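Local coordinates for protein dTDP-4-amino-4,6-dideoxyglucose formyltransferase (Mycobacterium tuberculosis CAS/NITR204, PDB 5VYQ) that probably transfers a formyl group from a folate cofactor to the sugar amine of dTDP-4-amino-4,6-dideoxyglucose, the nucleotide sugar bound in this structure, at residues T28-A33 against R161-E166; A35-L40 against M47-S52; R203-N208 against R221-D226. All coordinates share one frame; numbering follows the deposited sequence. Where two conformers were deposited one is given.

Contact 1 (T28-A33 against R161-E166); sequences TDNVHA and RLMDIE. With 0FX (dTDP-4-amino-4,6-dideoxyglucose), chain D.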
loop_
_atom_site.group_PDB
_atom_site.type_symbol
_atom_site.label_atom_id
_atom_site.label_comp_id
_atom_site.label_asym_id
_atom_site.label_seq_id
_atom_site.Cartn_x
_atom_site.Cartn_y
_atom_site.Cartn_z
ATOM N N THR A 28 2.277 -32.335 -6.320
ATOM C CA THR A 28 1.824 -30.964 -6.084
ATOM C C THR A 28 2.429 -30.368 -4.812
ATOM O O THR A 28 2.474 -31.026 -3.775
ATOM C CB THR A 28 0.290 -30.950 -6.003
ATOM O OG1 THR A 28 -0.204 -29.618 -5.847
ATOM C CG2 THR A 28 -0.251 -31.849 -4.905
ATOM N N ASP A 29 2.878 -29.126 -4.902
ATOM C CA ASP A 29 3.490 -28.409 -3.789
ATOM C C ASP A 29 2.750 -27.111 -3.437
ATOM O O ASP A 29 3.299 -26.243 -2.747
ATOM C CB ASP A 29 4.954 -28.104 -4.103
ATOM C CG ASP A 29 5.818 -29.338 -4.073
ATOM O OD1 ASP A 29 5.574 -30.212 -3.228
ATOM O OD2 ASP A 29 6.755 -29.420 -4.902
ATOM N N ASN A 30 1.540 -26.943 -3.944
ATOM C CA ASN A 30 0.743 -25.713 -3.824
ATOM C C ASN A 30 -0.625 -26.054 -3.225
ATOM O O ASN A 30 -1.284 -27.008 -3.618
ATOM C CB ASN A 30 0.600 -25.055 -5.207
ATOM C CG ASN A 30 -0.304 -23.844 -5.212
ATOM O OD1 ASN A 30 -1.518 -23.976 -5.219
ATOM N ND2 ASN A 30 0.284 -22.654 -5.255
ATOM N N VAL A 31 -1.059 -25.267 -2.236
ATOM C CA VAL A 31 -2.286 -25.532 -1.513
ATOM C C VAL A 31 -3.531 -25.554 -2.406
ATOM O O VAL A 31 -4.369 -26.420 -2.272
ATOM C CB VAL A 31 -2.422 -24.521 -0.353
ATOM C CG1 VAL A 31 -2.682 -23.107 -0.867
ATOM C CG2 VAL A 31 -3.472 -24.943 0.651
ATOM N N HIS A 32 -3.634 -24.613 -3.347
ATOM C CA HIS A 32 -4.785 -24.563 -4.229
ATOM C C HIS A 32 -4.751 -25.755 -5.191
ATOM O O HIS A 32 -5.758 -26.414 -5.437
ATOM C CB HIS A 32 -4.848 -23.258 -5.031
ATOM C CG HIS A 32 -4.610 -22.038 -4.206
ATOM N ND1 HIS A 32 -5.550 -21.549 -3.324
ATOM C CD2 HIS A 32 -3.522 -21.244 -4.078
ATOM C CE1 HIS A 32 -5.057 -20.484 -2.709
ATOM N NE2 HIS A 32 -3.828 -20.281 -3.147
ATOM N N ALA A 33 -3.581 -26.028 -5.753
ATOM C CA ALA A 33 -3.470 -27.083 -6.743
ATOM C C ALA A 33 -3.693 -28.427 -6.048
ATOM O O ALA A 33 -4.230 -29.364 -6.617
ATOM C CB ALA A 33 -2.126 -27.036 -7.426
ATOM N N ARG A 161 -7.441 -15.167 -9.452
ATOM C CA ARG A 161 -8.186 -15.507 -10.659
ATOM C C ARG A 161 -7.506 -16.638 -11.440
ATOM O O ARG A 161 -8.181 -17.524 -11.989
ATOM C CB ARG A 161 -8.430 -14.278 -11.549
ATOM C CG ARG A 161 -9.288 -13.189 -10.882
ATOM C CD ARG A 161 -9.985 -12.188 -11.799
ATOM N NE ARG A 161 -9.067 -11.549 -12.726
ATOM C CZ ARG A 161 -8.314 -10.504 -12.409
ATOM N NH1 ARG A 161 -7.485 -10.028 -13.306
ATOM N NH2 ARG A 161 -8.370 -9.961 -11.181
ATOM N N LEU A 162 -6.177 -16.652 -11.491
ATOM C CA LEU A 162 -5.465 -17.782 -12.087
ATOM C C LEU A 162 -5.802 -19.127 -11.465
ATOM O O LEU A 162 -5.977 -20.121 -12.186
ATOM C CB LEU A 162 -3.941 -17.588 -12.099
ATOM C CG LEU A 162 -3.453 -16.409 -12.911
ATOM C CD1 LEU A 162 -1.938 -16.292 -12.743
ATOM C CD2 LEU A 162 -3.738 -16.556 -14.370
ATOM N N MET A 163 -5.989 -19.159 -10.156
ATOM C CA MET A 163 -6.331 -20.427 -9.506
ATOM C C MET A 163 -7.767 -20.821 -9.901
ATOM O O MET A 163 -8.044 -22.022 -10.047
ATOM C CB MET A 163 -6.188 -20.318 -8.007
ATOM C CG MET A 163 -4.770 -20.047 -7.505
ATOM S SD MET A 163 -3.571 -21.280 -7.978
ATOM C CE MET A 163 -3.062 -20.699 -9.577
ATOM N N ASP A 164 -8.690 -19.878 -10.060
ATOM C CA ASP A 164 -10.049 -20.207 -10.523
ATOM C C ASP A 164 -9.985 -20.730 -11.957
ATOM O O ASP A 164 -10.651 -21.700 -12.283
ATOM C CB ASP A 164 -10.982 -18.995 -10.496
ATOM C CG ASP A 164 -11.336 -18.537 -9.084
ATOM O OD1 ASP A 164 -11.297 -19.338 -8.159
ATOM O OD2 ASP A 164 -11.651 -17.350 -8.907
ATOM N N ILE A 165 -9.184 -20.109 -12.805
ATOM C CA ILE A 165 -9.011 -20.547 -14.191
ATOM C C ILE A 165 -8.396 -21.925 -14.261
ATOM O O ILE A 165 -8.774 -22.756 -15.095
ATOM C CB ILE A 165 -8.233 -19.524 -15.040
ATOM C CG1 ILE A 165 -9.070 -18.248 -15.144
ATOM C CG2 ILE A 165 -7.819 -20.136 -16.349
ATOM C CD1 ILE A 165 -8.322 -17.067 -15.744
ATOM N N GLU A 166 -7.457 -22.222 -13.375
ATOM C CA GLU A 166 -6.811 -23.498 -13.408
ATOM C C GLU A 166 -7.828 -24.580 -13.109
ATOM O O GLU A 166 -7.835 -25.611 -13.789
ATOM C CB GLU A 166 -5.698 -23.521 -12.354
ATOM C CG GLU A 166 -4.878 -24.737 -12.351
ATOM C CD GLU A 166 -3.594 -24.547 -11.507
ATOM O OE1 GLU A 166 -3.601 -25.266 -10.547
ATOM O OE2 GLU A 166 -2.696 -23.722 -11.736
HETATM O O4P 0FX D . 2.027 -20.792 -8.070
HETATM P P2 0FX D . 3.216 -21.598 -7.673
HETATM O O3P 0FX D . 2.936 -22.954 -7.065
HETATM O O1G 0FX D . 4.096 -21.587 -9.027
HETATM C C1G 0FX D . 5.505 -21.732 -9.023
HETATM C C2G 0FX D . 6.011 -21.140 -10.345
HETATM O O2G 0FX D . 5.542 -19.785 -10.385
HETATM C C3G 0FX D . 5.384 -21.906 -11.522
HETATM O O3G 0FX D . 5.676 -21.270 -12.791
HETATM C C4G 0FX D . 5.780 -23.374 -11.421
HETATM N N4A 0FX D . 5.098 -24.071 -12.537
HETATM C C5G 0FX D . 5.347 -23.908 -10.055
HETATM C C6G 0FX D . 6.021 -25.263 -9.844
HETATM O O5G 0FX D . 5.823 -23.127 -8.945
HETATM O OPP 0FX D . 4.189 -20.774 -6.689
HETATM P P 0FX D . 4.008 -20.391 -5.131
HETATM O O1P 0FX D . 5.360 -20.485 -4.535
HETATM O O2P 0FX D . 2.825 -21.140 -4.575
HETATM O O5 0FX D . 3.579 -18.846 -5.149
HETATM C C5 0FX D . 2.299 -18.437 -5.570
HETATM C C4 0FX D . 2.309 -16.937 -5.795
HETATM O O4 0FX D . 2.552 -16.304 -4.541
HETATM C C3 0FX D . 3.414 -16.377 -6.690
HETATM O O3 0FX D . 3.024 -16.424 -8.067
HETATM C C2 0FX D . 3.608 -14.941 -6.244
HETATM C C1 0FX D . 3.308 -15.109 -4.771
HETATM N N11 0FX D . 4.535 -15.195 -3.970
HETATM C C61 0FX D . 5.027 -16.335 -3.442
HETATM C C51 0FX D . 6.170 -16.330 -2.666
HETATM C C5A 0FX D . 6.709 -17.633 -2.132
HETATM C C21 0FX D . 5.144 -14.005 -3.577
HETATM O O21 0FX D . 4.646 -12.882 -4.037
HETATM N N31 0FX D . 6.254 -13.963 -2.839
HETATM C C41 0FX D . 6.738 -15.120 -2.335
HETATM O O41 0FX D . 7.845 -15.045 -1.569
#

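Contact 2 (A35-L40 against M47-S52); sequences ALAVDL and MDVYQS. With NA (sodium ion), chain L.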
loop_
_atom_site.group_PDB
_atom_site.type_symbol
_atom_site.label_atom_id
_atom_site.label_comp_id
_atom_site.label_asym_id
_atom_site.label_seq_id
_atom_site.Cartn_x
_atom_site.Cartn_y
_atom_site.Cartn_z
ATOM N N ALA A 35 -5.717 -29.012 -3.453
ATOM C CA ALA A 35 -7.166 -29.148 -3.283
ATOM C C ALA A 35 -7.854 -29.580 -4.560
ATOM O O ALA A 35 -8.794 -30.364 -4.551
ATOM C CB ALA A 35 -7.777 -27.849 -2.764
ATOM N N LEU A 36 -7.388 -29.057 -5.694
ATOM C CA LEU A 36 -7.914 -29.492 -6.972
ATOM C C LEU A 36 -7.600 -30.969 -7.243
ATOM O O LEU A 36 -8.490 -31.716 -7.676
ATOM C CB LEU A 36 -7.329 -28.598 -8.072
ATOM C CG LEU A 36 -7.660 -28.872 -9.531
ATOM C CD1 LEU A 36 -9.158 -28.769 -9.770
ATOM C CD2 LEU A 36 -6.957 -27.868 -10.413
ATOM N N ALA A 37 -6.359 -31.384 -7.002
ATOM C CA ALA A 37 -5.953 -32.793 -7.087
ATOM C C ALA A 37 -6.904 -33.705 -6.244
ATOM O O ALA A 37 -7.375 -34.749 -6.736
ATOM C CB ALA A 37 -4.515 -32.963 -6.653
ATOM N N VAL A 38 -7.171 -33.297 -5.013
ATOM C CA VAL A 38 -8.065 -34.054 -4.125
ATOM C C VAL A 38 -9.454 -34.169 -4.735
ATOM O O VAL A 38 -10.111 -35.216 -4.734
ATOM C CB VAL A 38 -8.105 -33.427 -2.713
ATOM C CG1 VAL A 38 -9.278 -33.959 -1.880
ATOM C CG2 VAL A 38 -6.771 -33.669 -2.043
ATOM N N ASP A 39 -9.946 -33.078 -5.288
ATOM C CA ASP A 39 -11.247 -33.107 -5.957
ATOM C C ASP A 39 -11.243 -34.028 -7.143
ATOM O O ASP A 39 -12.223 -34.732 -7.391
ATOM C CB ASP A 39 -11.660 -31.725 -6.435
ATOM C CG ASP A 39 -12.130 -30.860 -5.319
ATOM O OD1 ASP A 39 -12.381 -31.388 -4.219
ATOM O OD2 ASP A 39 -12.264 -29.655 -5.570
ATOM N N LEU A 40 -10.136 -34.057 -7.896
ATOM C CA LEU A 40 -10.060 -34.972 -9.029
ATOM C C LEU A 40 -10.063 -36.446 -8.602
ATOM O O LEU A 40 -10.523 -37.333 -9.346
ATOM C CB LEU A 40 -8.815 -34.737 -9.872
ATOM C CG LEU A 40 -8.790 -33.548 -10.814
ATOM C CD1 LEU A 40 -7.433 -33.588 -11.504
ATOM C CD2 LEU A 40 -9.869 -33.674 -11.890
ATOM N N MET A 47 -5.744 -42.874 -8.649
ATOM C CA MET A 47 -4.988 -41.624 -8.643
ATOM C C MET A 47 -4.350 -41.439 -7.301
ATOM O O MET A 47 -5.079 -41.446 -6.309
ATOM C CB MET A 47 -5.938 -40.459 -8.956
ATOM C CG MET A 47 -5.290 -39.093 -8.881
ATOM S SD MET A 47 -6.469 -37.774 -9.257
ATOM C CE MET A 47 -6.558 -38.027 -11.016
ATOM N N ASP A 48 -3.022 -41.256 -7.274
ATOM C CA ASP A 48 -2.278 -40.943 -6.055
ATOM C C ASP A 48 -1.818 -39.482 -6.050
ATOM O O ASP A 48 -1.471 -38.966 -7.120
ATOM C CB ASP A 48 -1.030 -41.823 -6.018
ATOM C CG ASP A 48 -1.347 -43.281 -5.816
ATOM O OD1 ASP A 48 -2.472 -43.597 -5.393
ATOM O OD2 ASP A 48 -0.510 -44.118 -6.172
ATOM N N VAL A 49 -1.772 -38.862 -4.869
ATOM C CA VAL A 49 -1.418 -37.468 -4.705
ATOM C C VAL A 49 -0.314 -37.360 -3.656
ATOM O O VAL A 49 -0.443 -37.793 -2.495
ATOM C CB VAL A 49 -2.648 -36.620 -4.316
ATOM C CG1 VAL A 49 -2.223 -35.205 -4.018
ATOM C CG2 VAL A 49 -3.703 -36.661 -5.419
ATOM N N TYR A 50 0.803 -36.807 -4.079
ATOM C CA TYR A 50 1.952 -36.553 -3.247
ATOM C C TYR A 50 2.502 -35.159 -3.439
ATOM O O TYR A 50 2.249 -34.500 -4.451
ATOM C CB TYR A 50 3.078 -37.504 -3.614
ATOM C CG TYR A 50 2.927 -38.922 -3.262
ATOM C CD1 TYR A 50 2.388 -39.831 -4.146
ATOM C CD2 TYR A 50 3.516 -39.386 -2.091
ATOM C CE1 TYR A 50 2.304 -41.177 -3.826
ATOM C CE2 TYR A 50 3.445 -40.724 -1.766
ATOM C CZ TYR A 50 2.840 -41.602 -2.626
ATOM O OH TYR A 50 2.860 -42.929 -2.276
ATOM N N GLN A 51 3.230 -34.696 -2.432
ATOM C CA GLN A 51 4.035 -33.515 -2.583
ATOM C C GLN A 51 5.482 -33.891 -2.728
ATOM O O GLN A 51 5.867 -35.031 -2.482
ATOM C CB GLN A 51 3.793 -32.518 -1.464
ATOM C CG GLN A 51 4.394 -32.954 -0.143
ATOM C CD GLN A 51 4.200 -31.891 0.932
ATOM O OE1 GLN A 51 4.304 -30.694 0.705
ATOM N NE2 GLN A 51 3.911 -32.350 2.124
ATOM N N SER A 52 6.273 -32.945 -3.205
ATOM C CA SER A 52 7.699 -33.194 -3.387
ATOM C C SER A 52 8.417 -32.938 -2.045
ATOM O O SER A 52 7.800 -32.573 -1.025
ATOM C CB SER A 52 8.227 -32.399 -4.569
ATOM O OG SER A 52 8.617 -31.128 -4.142
HETATM NA NA NA L . 4.257 -44.129 -0.449
#

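Contact 3 (R203-N208 against R221-D226); sequences RRLDLN and RALTHD. With 0FX (dTDP-4-amino-4,6-dideoxyglucose), chain D; EP1 (3-[4-(2-hydroxyethyl)piperazin-1-yl]propane-1-sulfonic acid), chain J.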
loop_
_atom_site.group_PDB
_atom_site.type_symbol
_atom_site.label_atom_id
_atom_site.label_comp_id
_atom_site.label_asym_id
_atom_site.label_seq_id
_atom_site.Cartn_x
_atom_site.Cartn_y
_atom_site.Cartn_z
ATOM N N ARG A 203 12.701 -7.546 -6.952
ATOM C CA ARG A 203 12.270 -7.175 -5.607
ATOM C C ARG A 203 12.872 -5.864 -5.120
ATOM O O ARG A 203 12.238 -5.092 -4.393
ATOM C CB ARG A 203 12.655 -8.255 -4.579
ATOM C CG ARG A 203 11.766 -9.491 -4.561
ATOM C CD ARG A 203 12.266 -10.498 -3.558
ATOM N NE ARG A 203 11.942 -10.040 -2.223
ATOM C CZ ARG A 203 12.391 -10.590 -1.121
ATOM N NH1 ARG A 203 13.207 -11.654 -1.175
ATOM N NH2 ARG A 203 11.969 -10.100 0.029
ATOM N N ARG A 204 14.123 -5.639 -5.453
ATOM C CA ARG A 204 14.882 -4.543 -4.882
ATOM C C ARG A 204 14.636 -3.310 -5.717
ATOM O O ARG A 204 14.834 -3.321 -6.925
ATOM C CB ARG A 204 16.369 -4.887 -4.869
ATOM C CG ARG A 204 17.203 -3.791 -4.238
ATOM C CD ARG A 204 18.677 -4.142 -4.457
ATOM N NE ARG A 204 18.888 -3.804 -5.857
ATOM C CZ ARG A 204 19.251 -2.612 -6.342
ATOM N NH1 ARG A 204 19.565 -1.584 -5.559
ATOM N NH2 ARG A 204 19.365 -2.470 -7.658
ATOM N N LEU A 205 14.123 -2.269 -5.069
ATOM C CA LEU A 205 13.799 -1.013 -5.724
ATOM C C LEU A 205 14.987 -0.069 -5.588
ATOM O O LEU A 205 15.415 0.214 -4.470
ATOM C CB LEU A 205 12.606 -0.345 -5.074
ATOM C CG LEU A 205 11.359 -1.233 -4.911
ATOM C CD1 LEU A 205 10.274 -0.442 -4.237
ATOM C CD2 LEU A 205 10.939 -1.732 -6.295
ATOM N N ASP A 206 15.457 0.453 -6.710
ATOM C CA ASP A 206 16.501 1.484 -6.722
ATOM C C ASP A 206 15.798 2.858 -6.697
ATOM O O ASP A 206 15.116 3.227 -7.648
ATOM C CB ASP A 206 17.320 1.356 -8.008
ATOM C CG ASP A 206 18.492 2.338 -8.081
ATOM O OD1 ASP A 206 18.543 3.311 -7.307
ATOM O OD2 ASP A 206 19.362 2.096 -8.955
ATOM N N LEU A 207 16.020 3.605 -5.629
ATOM C CA LEU A 207 15.369 4.899 -5.448
ATOM C C LEU A 207 15.769 5.891 -6.493
ATOM O O LEU A 207 15.010 6.814 -6.754
ATOM C CB LEU A 207 15.663 5.479 -4.066
ATOM C CG LEU A 207 15.168 4.711 -2.855
ATOM C CD1 LEU A 207 15.509 5.442 -1.580
ATOM C CD2 LEU A 207 13.705 4.307 -2.944
ATOM N N ASN A 208 16.935 5.691 -7.115
ATOM C CA ASN A 208 17.363 6.558 -8.227
ATOM C C ASN A 208 16.916 6.136 -9.612
ATOM O O ASN A 208 17.168 6.876 -10.578
ATOM C CB ASN A 208 18.888 6.621 -8.258
ATOM C CG ASN A 208 19.432 7.005 -6.915
ATOM O OD1 ASN A 208 19.051 8.031 -6.427
ATOM N ND2 ASN A 208 20.307 6.212 -6.340
ATOM N N ARG A 221 2.743 -2.843 -7.970
ATOM C CA ARG A 221 1.588 -3.739 -7.894
ATOM C C ARG A 221 2.010 -5.171 -8.307
ATOM O O ARG A 221 1.440 -6.163 -7.851
ATOM C CB ARG A 221 0.444 -3.178 -8.771
ATOM C CG ARG A 221 0.563 -3.300 -10.270
ATOM C CD ARG A 221 -0.402 -2.341 -10.954
ATOM N NE ARG A 221 -0.369 -2.361 -12.418
ATOM C CZ ARG A 221 -1.229 -2.989 -13.208
ATOM N NH1 ARG A 221 -2.193 -3.751 -12.737
ATOM N NH2 ARG A 221 -1.125 -2.796 -14.505
ATOM N N ALA A 222 2.959 -5.274 -9.239
ATOM C CA ALA A 222 3.506 -6.578 -9.581
ATOM C C ALA A 222 4.098 -7.309 -8.369
ATOM O O ALA A 222 4.056 -8.554 -8.309
ATOM C CB ALA A 222 4.522 -6.465 -10.700
ATOM N N LEU A 223 4.667 -6.538 -7.427
ATOM C CA LEU A 223 5.295 -7.073 -6.247
ATOM C C LEU A 223 4.408 -7.099 -5.037
ATOM O O LEU A 223 4.833 -7.456 -3.951
ATOM C CB LEU A 223 6.583 -6.282 -5.936
ATOM C CG LEU A 223 7.635 -6.370 -7.041
ATOM C CD1 LEU A 223 8.780 -5.363 -6.913
ATOM C CD2 LEU A 223 8.194 -7.789 -7.066
ATOM N N THR A 224 3.136 -6.775 -5.247
ATOM C CA THR A 224 2.159 -6.795 -4.226
ATOM C C THR A 224 1.352 -8.071 -4.303
ATOM O O THR A 224 0.677 -8.366 -5.286
ATOM C CB THR A 224 1.269 -5.548 -4.272
ATOM O OG1 THR A 224 2.064 -4.378 -3.976
ATOM C CG2 THR A 224 0.225 -5.652 -3.170
ATOM N N HIS A 225 1.379 -8.828 -3.212
ATOM C CA HIS A 225 0.727 -10.144 -3.194
ATOM C C HIS A 225 0.350 -10.501 -1.771
ATOM O O HIS A 225 1.186 -10.979 -1.011
ATOM C CB HIS A 225 1.655 -11.224 -3.770
ATOM C CG HIS A 225 0.941 -12.491 -4.106
ATOM N ND1 HIS A 225 0.814 -12.965 -5.397
ATOM C CD2 HIS A 225 0.276 -13.366 -3.310
ATOM C CE1 HIS A 225 0.148 -14.106 -5.365
ATOM N NE2 HIS A 225 -0.177 -14.386 -4.114
ATOM N N ASP A 226 -0.882 -10.187 -1.422
ATOM C CA ASP A 226 -1.337 -10.317 -0.047
ATOM C C ASP A 226 -0.311 -9.634 0.888
ATOM O O ASP A 226 0.094 -8.497 0.626
ATOM C CB ASP A 226 -1.578 -11.793 0.263
ATOM C CG ASP A 226 -2.678 -12.368 -0.573
ATOM O OD1 ASP A 226 -3.678 -11.645 -0.762
ATOM O OD2 ASP A 226 -2.505 -13.532 -1.008
HETATM O O4P 0FX D . 2.027 -20.792 -8.070
HETATM P P2 0FX D . 3.216 -21.598 -7.673
HETATM O O3P 0FX D . 2.936 -22.954 -7.065
HETATM O O1G 0FX D . 4.096 -21.587 -9.027
HETATM C C1G 0FX D . 5.505 -21.732 -9.023
HETATM C C2G 0FX D . 6.011 -21.140 -10.345
HETATM O O2G 0FX D . 5.542 -19.785 -10.385
HETATM C C3G 0FX D . 5.384 -21.906 -11.522
HETATM O O3G 0FX D . 5.676 -21.270 -12.791
HETATM C C4G 0FX D . 5.780 -23.374 -11.421
HETATM N N4A 0FX D . 5.098 -24.071 -12.537
HETATM C C5G 0FX D . 5.347 -23.908 -10.055
HETATM C C6G 0FX D . 6.021 -25.263 -9.844
HETATM O O5G 0FX D . 5.823 -23.127 -8.945
HETATM O OPP 0FX D . 4.189 -20.774 -6.689
HETATM P P 0FX D . 4.008 -20.391 -5.131
HETATM O O1P 0FX D . 5.360 -20.485 -4.535
HETATM O O2P 0FX D . 2.825 -21.140 -4.575
HETATM O O5 0FX D . 3.579 -18.846 -5.149
HETATM C C5 0FX D . 2.299 -18.437 -5.570
HETATM C C4 0FX D . 2.309 -16.937 -5.795
HETATM O O4 0FX D . 2.552 -16.304 -4.541
HETATM C C3 0FX D . 3.414 -16.377 -6.690
HETATM O O3 0FX D . 3.024 -16.424 -8.067
HETATM C C2 0FX D . 3.608 -14.941 -6.244
HETATM C C1 0FX D . 3.308 -15.109 -4.771
HETATM N N11 0FX D . 4.535 -15.195 -3.970
HETATM C C61 0FX D . 5.027 -16.335 -3.442
HETATM C C51 0FX D . 6.170 -16.330 -2.666
HETATM C C5A 0FX D . 6.709 -17.633 -2.132
HETATM C C21 0FX D . 5.144 -14.005 -3.577
HETATM O O21 0FX D . 4.646 -12.882 -4.037
HETATM N N31 0FX D . 6.254 -13.963 -2.839
HETATM C C41 0FX D . 6.738 -15.120 -2.335
HETATM O O41 0FX D . 7.845 -15.045 -1.569
HETATM O O2S EP1 J . 6.559 -11.268 5.211
HETATM S S EP1 J . 6.888 -12.509 4.558
HETATM O O3S EP1 J . 7.015 -12.251 3.138
HETATM O O1S EP1 J . 8.332 -13.055 5.085
HETATM C C11 EP1 J . 5.826 -13.748 4.973
HETATM C C10 EP1 J . 4.367 -13.481 4.629
HETATM C C9 EP1 J . 3.507 -14.720 4.860
HETATM N N1 EP1 J . 2.171 -14.514 4.258
HETATM C C2 EP1 J . 2.192 -14.839 2.817
HETATM C C3 EP1 J . 0.804 -14.710 2.189
HETATM N N4 EP1 J . -0.127 -15.663 2.821
HETATM C C5 EP1 J . -0.218 -15.353 4.259
HETATM C C6 EP1 J . 1.156 -15.344 4.947
HETATM C C7 EP1 J . -1.460 -15.561 2.190
HETATM C C8 EP1 J . -1.497 -16.309 0.854
HETATM O O8 EP1 J . -1.125 -15.540 -0.309
#

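Contact 1 (T28-A33 against R161-E166)
At the carboxyl edge of the parallel strands, where the diphosphate of the nucleotide sugar is bound, the turn into helix 31-43 meets helix 155-179 through His32 and Met163. The methionine crosses the histidine side chain at about a right angle. Its SD lies 3.8 Å from His32 CB, while its CG comes obliquely to the imidazole, 4.2 Å from the His32 ring centroid, as an off-centre CH-pi contact. Bends at chi2 (-59°) and chi3 (86°) fold the Met163 chain back on itself, and a flexible, unbranched thioether suits this shallow meeting with a ring.

One turn along helix 155-179, the extended side chain of Glu166 brings OE1 to 3.9 Å from Ala33 CB, while OE2 is hydrogen-bonded to His83, whose ND1 is in turn hydrogen-bonded to the nucleotide sugar. Asn30 serves both helix and substrate. With CG anti to the backbone N (chi1 175°), its OD1 accepts from Ala33 N at 3.0 Å, in the carbonyl plane and on a lone pair, and more weakly from His32 N. Asn30 ND2 donates to O2P of the nucleotide sugar at 3.0 Å and weakly to O3P. An amide suits this place because it can accept and donate at once. This is a helix N-cap built into the diphosphate site of a formyltransferase fold.

Contact 2 (A35-L40 against M47-S52)
Met47 reaches the helix because its chain is extended through chi1 (176°) and chi2 and bends only at chi3 (-74°), which lays the thioether alongside Leu40. Met47 SD is 3.9 Å from Leu40 CB, with CE slightly farther from the same carbon; SD also comes to 4.0 Å from Ala37 O, a packing distance. Two residues on, Val49 also points toward the helix, with CG1 anti to its backbone N (chi1 174°). Its two methyls straddle Ala37 CB, CG2 at 4.0 Å and CG1 at 4.2 Å.

The residue types follow from the spacing. Helix 35-40 and strand 47-50 run nearly antiparallel (162°), their axes 9.0 Å apart at closest approach. The small alanine lets the backbones come near opposite the branched valine, and the long methionine spans the wider gap by Leu40. Tyr50, the next residue after Val49, takes no part in the contact with the helix; its OH binds a sodium ion at 2.6 Å.

The pair is the second half of a right-handed beta-alpha-beta unit, in which helix 31-43 links strand 24-28 to the edge strand 47-50. Ile24 and Ile26 of the first strand and Phe82 of strand 78-82 continue the apolar layer, while Val170 and Phe174 of helix 155-179 flank Leu40.

Contact 3 (R203-N208 against R221-D226)
Leu223 carries this contact: its CD1 packs 4.1 Å from Arg203 CA and 4.3 Å from Leu205 CD2. The link is wholly apolar, without a hydrogen bond between the segments. Leu223 CG stands anti to its own carbonyl carbon (chi1 -62°), and the extended branch then carries CD1 to the backbone of Arg203. A single methyl of Leu223 thus settles between Arg203 CA and Leu205 CD2, and an apolar side chain fits this buried spot.

Leu223 is the first residue to leave helical geometry after helix 213-222. Asn230 ties the two segments together from outside, its ND2 donating to Leu223 O and its O accepting from Arg203 NE. Beyond Leu223 the chain enters the nucleotide pocket. His225 lays one face of its imidazole against the deoxyribose, with C1 of the nucleotide sugar 3.3 Å above the plane of the His225 ring and over its centre. Its ND1 is hydrogen-bonded to Ser155 OG, which helps fix the rotation of the ring. Asp226 OD2 accepts a hydrogen bond from the hydroxyl O8 of the bound buffer molecule at 2.5 Å, and that hydroxyl also lies at the edge of the His225 ring, in its plane.

Farther along 203-208, Asp206 OD1 accepts from Asn208 N at 2.9 Å in an Asx turn, met from above the carboxylate plane. Around the leucines, Ala231 of strand 231-234 touches Leu223 and Val243 of strand 240-249 touches Leu205, while Leu207 packs on Leu217 of the second subunit.

How the contacts relate
Contacts 1 and 2 are neighbours, their centres about 12 Å apart, and share helix 31-43; along the chain contact 2 is nested inside the loop that contact 1 closes. They also touch directly, with Asp29 OD2 2.6 Å from Ser52 OG, a probable hydrogen bond, so the turn before the helix is tied to the end of the edge strand. Contact 3 follows in series, in the C-terminal dimerization domain. Its centre is about 24 Å from that of contact 1 and about 33 Å from that of contact 2, across the chain's centre from the latter. Contacts 1 and 3 nevertheless both reach the nucleotide sugar, one at its diphosphate and the other at its deoxyribose, so the substrate bridges both parts of the chain.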